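Local coordinates for cellulosomal scaffoldin anchoring protein C (Acetivibrio cellulolyticus, PDB 4UYP) that holds adaptor scaffoldin ScaB in the cellulosome by binding its dockerin through type I cohesin modules, the third of which is this chain, at residues A59-T64 / M75-P80. Sequence-based numbering, arbitrary orientation.
Sequences ASDFTT and MTFEAP. With SO4 (sulfate ion), chain R.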
ATOM      1  N   ALA C  59     -22.952   9.349 -10.392  1.00 10.28           N
ATOM      2  CA  ALA C  59     -21.901   9.785  -9.472  1.00 10.30           C
ATOM      3  C   ALA C  59     -22.166   9.548  -8.018  1.00 10.79           C
ATOM      4  O   ALA C  59     -21.219   9.516  -7.226  1.00 11.55           O
ATOM      5  CB  ALA C  59     -21.597  11.308  -9.734  1.00 11.80           C
ATOM      6  N   SER C  60     -23.438   9.468  -7.592  1.00 11.36           N
ATOM      7  CA  SER C  60     -23.747   9.219  -6.213  0.50 11.25           C
ATOM      8  C   SER C  60     -23.106   7.956  -5.712  1.00 10.38           C
ATOM      9  O   SER C  60     -22.821   7.828  -4.495  1.00 11.80           O
ATOM     10  CB  SER C  60     -25.241   9.107  -5.967  0.50 11.61           C
ATOM     11  OG  SER C  60     -25.873  10.372  -6.138  0.50 11.66           O
ATOM     12  N   ASP C  61     -22.825   7.041  -6.630  1.00  9.08           N
ATOM     13  CA  ASP C  61     -22.356   5.709  -6.205  1.00  9.72           C
ATOM     14  C   ASP C  61     -20.836   5.650  -6.070  1.00  9.53           C
ATOM     15  O   ASP C  61     -20.268   4.632  -5.589  1.00  9.44           O
ATOM     16  CB  ASP C  61     -22.793   4.647  -7.231  1.00 10.00           C
ATOM     17  CG  ASP C  61     -24.308   4.677  -7.505  1.00 10.72           C
ATOM     18  OD1 ASP C  61     -25.040   5.097  -6.617  1.00 12.16           O
ATOM     19  OD2 ASP C  61     -24.646   4.210  -8.586  1.00 11.72           O
ATOM     20  N   PHE C  62     -20.115   6.666  -6.504  1.00  8.33           N
ATOM     21  CA  PHE C  62     -18.643   6.630  -6.672  1.00  8.71           C
ATOM     22  C   PHE C  62     -17.978   7.754  -5.903  1.00  8.95           C
ATOM     23  O   PHE C  62     -18.398   8.869  -5.914  1.00 10.40           O
ATOM     24  CB  PHE C  62     -18.371   6.856  -8.181  1.00  8.89           C
ATOM     25  CG  PHE C  62     -16.903   6.823  -8.574  1.00  8.62           C
ATOM     26  CD1 PHE C  62     -16.213   5.599  -8.667  1.00 10.05           C
ATOM     27  CD2 PHE C  62     -16.282   8.010  -8.956  1.00 10.62           C
ATOM     28  CE1 PHE C  62     -14.920   5.578  -9.090  1.00 10.66           C
ATOM     29  CE2 PHE C  62     -14.985   7.981  -9.389  1.00 11.50           C
ATOM     30  CZ  PHE C  62     -14.282   6.785  -9.468  1.00 11.33           C
ATOM     31  N   THR C  63     -16.990   7.367  -5.097  1.00  8.69           N
ATOM     32  CA  THR C  63     -16.288   8.299  -4.223  1.00  9.46           C
ATOM     33  C   THR C  63     -14.804   8.122  -4.408  1.00  8.83           C
ATOM     34  O   THR C  63     -14.310   6.970  -4.545  1.00  9.49           O
ATOM     35  CB  THR C  63     -16.578   8.052  -2.726  1.00  9.29           C
ATOM     36  OG1 THR C  63     -18.025   7.972  -2.614  1.00 10.85           O
ATOM     37  CG2 THR C  63     -16.112   9.237  -1.913  1.00 11.71           C
ATOM     38  N   THR C  64     -14.022   9.216  -4.403  1.00 10.63           N
ATOM     39  CA  THR C  64     -12.559   9.094  -4.558  1.00 10.60           C
ATOM     40  C   THR C  64     -11.868   9.998  -3.528  1.00 11.76           C
ATOM     41  O   THR C  64     -12.430  10.940  -3.012  1.00 12.86           O
ATOM     42  CB  THR C  64     -12.111   9.448  -5.965  1.00 11.66           C
ATOM     43  OG1 THR C  64     -12.177  10.908  -6.138  1.00 16.13           O
ATOM     44  CG2 THR C  64     -12.866   8.795  -7.076  1.00 12.12           C
ATOM     45  N   MET C  75     -10.562   4.642  -4.434  1.00  8.59           N
ATOM     46  CA  MET C  75     -11.861   4.759  -5.151  0.50  7.85           C
ATOM     47  C   MET C  75     -12.841   3.792  -4.467  1.00  8.87           C
ATOM     48  O   MET C  75     -12.447   2.645  -4.217  1.00 10.25           O
ATOM     49  CB  MET C  75     -11.654   4.392  -6.655  0.50  7.53           C
ATOM     50  CG  MET C  75     -10.988   5.563  -7.438  0.50  7.99           C
ATOM     51  SD  MET C  75      -9.589   4.946  -8.438  0.50  7.05           S
ATOM     52  CE  MET C  75      -8.272   4.619  -7.220  0.50  7.16           C
ATOM     53  N   THR C  76     -14.077   4.223  -4.282  1.00  8.71           N
ATOM     54  CA  THR C  76     -15.126   3.247  -3.855  1.00  8.71           C
ATOM     55  C   THR C  76     -16.310   3.322  -4.768  1.00  9.98           C
ATOM     56  O   THR C  76     -16.656   4.369  -5.332  1.00  9.54           O
ATOM     57  CB  THR C  76     -15.657   3.446  -2.421  1.00  9.62           C
ATOM     58  OG1 THR C  76     -16.180   4.784  -2.226  1.00 10.10           O
ATOM     59  CG2 THR C  76     -14.476   3.265  -1.436  1.00 10.49           C
ATOM     60  N   PHE C  77     -16.960   2.157  -4.911  1.00  9.29           N
ATOM     61  CA  PHE C  77     -18.287   2.052  -5.560  1.00  8.43           C
ATOM     62  C   PHE C  77     -19.235   1.393  -4.593  1.00  9.61           C
ATOM     63  O   PHE C  77     -18.887   0.395  -3.923  1.00  9.57           O
ATOM     64  CB  PHE C  77     -18.191   1.176  -6.802  1.00  9.27           C
ATOM     65  CG  PHE C  77     -19.528   0.899  -7.455  1.00  9.51           C
ATOM     66  CD1 PHE C  77     -20.215   1.897  -8.157  1.00 10.03           C
ATOM     67  CD2 PHE C  77     -20.117  -0.342  -7.319  1.00  9.39           C
ATOM     68  CE1 PHE C  77     -21.442   1.655  -8.762  1.00 11.36           C
ATOM     69  CE2 PHE C  77     -21.362  -0.600  -7.909  1.00 10.08           C
ATOM     70  CZ  PHE C  77     -22.019   0.381  -8.617  1.00 10.75           C
ATOM     71  N   GLU C  78     -20.414   2.011  -4.415  1.00  9.74           N
ATOM     72  CA  GLU C  78     -21.491   1.428  -3.585  1.00 10.33           C
ATOM     73  C   GLU C  78     -22.746   1.482  -4.445  1.00  9.93           C
ATOM     74  O   GLU C  78     -23.260   2.623  -4.667  1.00 10.36           O
ATOM     75  CB  GLU C  78     -21.646   2.202  -2.324  1.00 11.67           C
ATOM     76  CG  GLU C  78     -20.390   2.250  -1.388  1.00 11.50           C
ATOM     77  CD  GLU C  78     -20.385   3.528  -0.486  1.00 13.62           C
ATOM     78  OE1 GLU C  78     -20.436   4.676  -1.025  1.00 16.24           O
ATOM     79  OE2 GLU C  78     -20.335   3.209   0.744  1.00 19.23           O
ATOM     80  N   ALA C  79     -23.227   0.368  -4.953  1.00  9.92           N
ATOM     81  CA  ALA C  79     -24.499   0.402  -5.658  1.00 10.52           C
ATOM     82  C   ALA C  79     -25.605   0.849  -4.737  1.00 10.57           C
ATOM     83  O   ALA C  79     -25.519   0.677  -3.534  1.00 11.66           O
ATOM     84  CB  ALA C  79     -24.800  -0.975  -6.142  1.00 11.90           C
ATOM     85  N   PRO C  80     -26.610   1.477  -5.310  1.00 10.55           N
ATOM     86  CA  PRO C  80     -27.769   1.794  -4.452  1.00 11.21           C
ATOM     87  C   PRO C  80     -28.448   0.513  -3.938  1.00 12.45           C
ATOM     88  O   PRO C  80     -28.260  -0.577  -4.515  1.00 13.83           O
ATOM     89  CB  PRO C  80     -28.678   2.588  -5.456  1.00 11.47           C
ATOM     90  CG  PRO C  80     -28.342   1.976  -6.807  1.00 11.43           C
ATOM     91  CD  PRO C  80     -26.806   1.844  -6.715  1.00 11.19           C
TER
HETATM   92  S   SO4 R1149     -15.156  12.681  -5.647  1.00 37.27           S
HETATM   93  O1  SO4 R1149     -16.264  12.913  -6.745  1.00 33.28           O
HETATM   94  O2  SO4 R1149     -13.983  12.087  -6.421  1.00 42.80           O
HETATM   95  O3  SO4 R1149     -15.579  11.694  -4.685  1.00 16.83           O
HETATM   96  O4  SO4 R1149     -14.547  13.873  -4.706  1.00 36.08           O
HETATM   97  O   HOH W   1     -22.468   6.159  -2.166  1.00 24.27           O
HETATM   98  O   HOH W   2     -18.811   5.269  -3.099  1.00  9.67           O
HETATM   99  O   HOH W   3     -25.060   4.580  -3.909  1.00 14.30           O
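T63 and T76 face each other as an antiparallel hydrogen-bonded pair, T63 N donating to T76 O (3.0 Å) and T76 N returning a nearly straight bond to T63 O (2.8 Å, 166° at the hydrogen). Two residues back along 59-64, where the 3-10 turn leads into the strand, D61 O accepts from E78 N at 2.9 Å and continues the backbone bonding. That carbonyl is also hydrogen-bonded to a water, which joins T63 OG1, T76 OG1 and E78 OE1, tying four groups together on the T63/T76 side.

D61 carries much of the remaining contact. Its CB rests 3.6 Å from CE1 of F77 and close to the E78 carbonyl. CG, anti to the backbone carbonyl carbon (chi1 -54°), lies between E78 O (3.7 Å) and P80 CD. The carboxylate thereby turns toward P80: OD1 stands 3.7 Å from CD of the proline, and OD2 faces the same CD and, more distantly, F77 CE1. Carboxylate and F77 ring are almost perpendicular, 85° between planes. A further water bridges OD1 to E78 O, while R85 forms a salt bridge with OD1.

On the face that F77 shares, away from T63 and T76, F62 and M75 run side by side, CZ 4.1 Å from CG of the methionine, whose CG also meets CG2 of T64.

This hairpin, strand 62-67 with 72-78, closes one edge of the cohesin beta-sandwich. F62, M75 and F77 turn inward onto F93 of strand 91-100, with I50 of strand 45-52 also touching M75; T63, T76 and E78 meet the ScaB dockerin chain, whose R22 forms a salt bridge with E78 OE1. Strand 33-39 flanks 72-78 along its other side, through backbone hydrogen bonds of M75 with F36 and of F77 with L34.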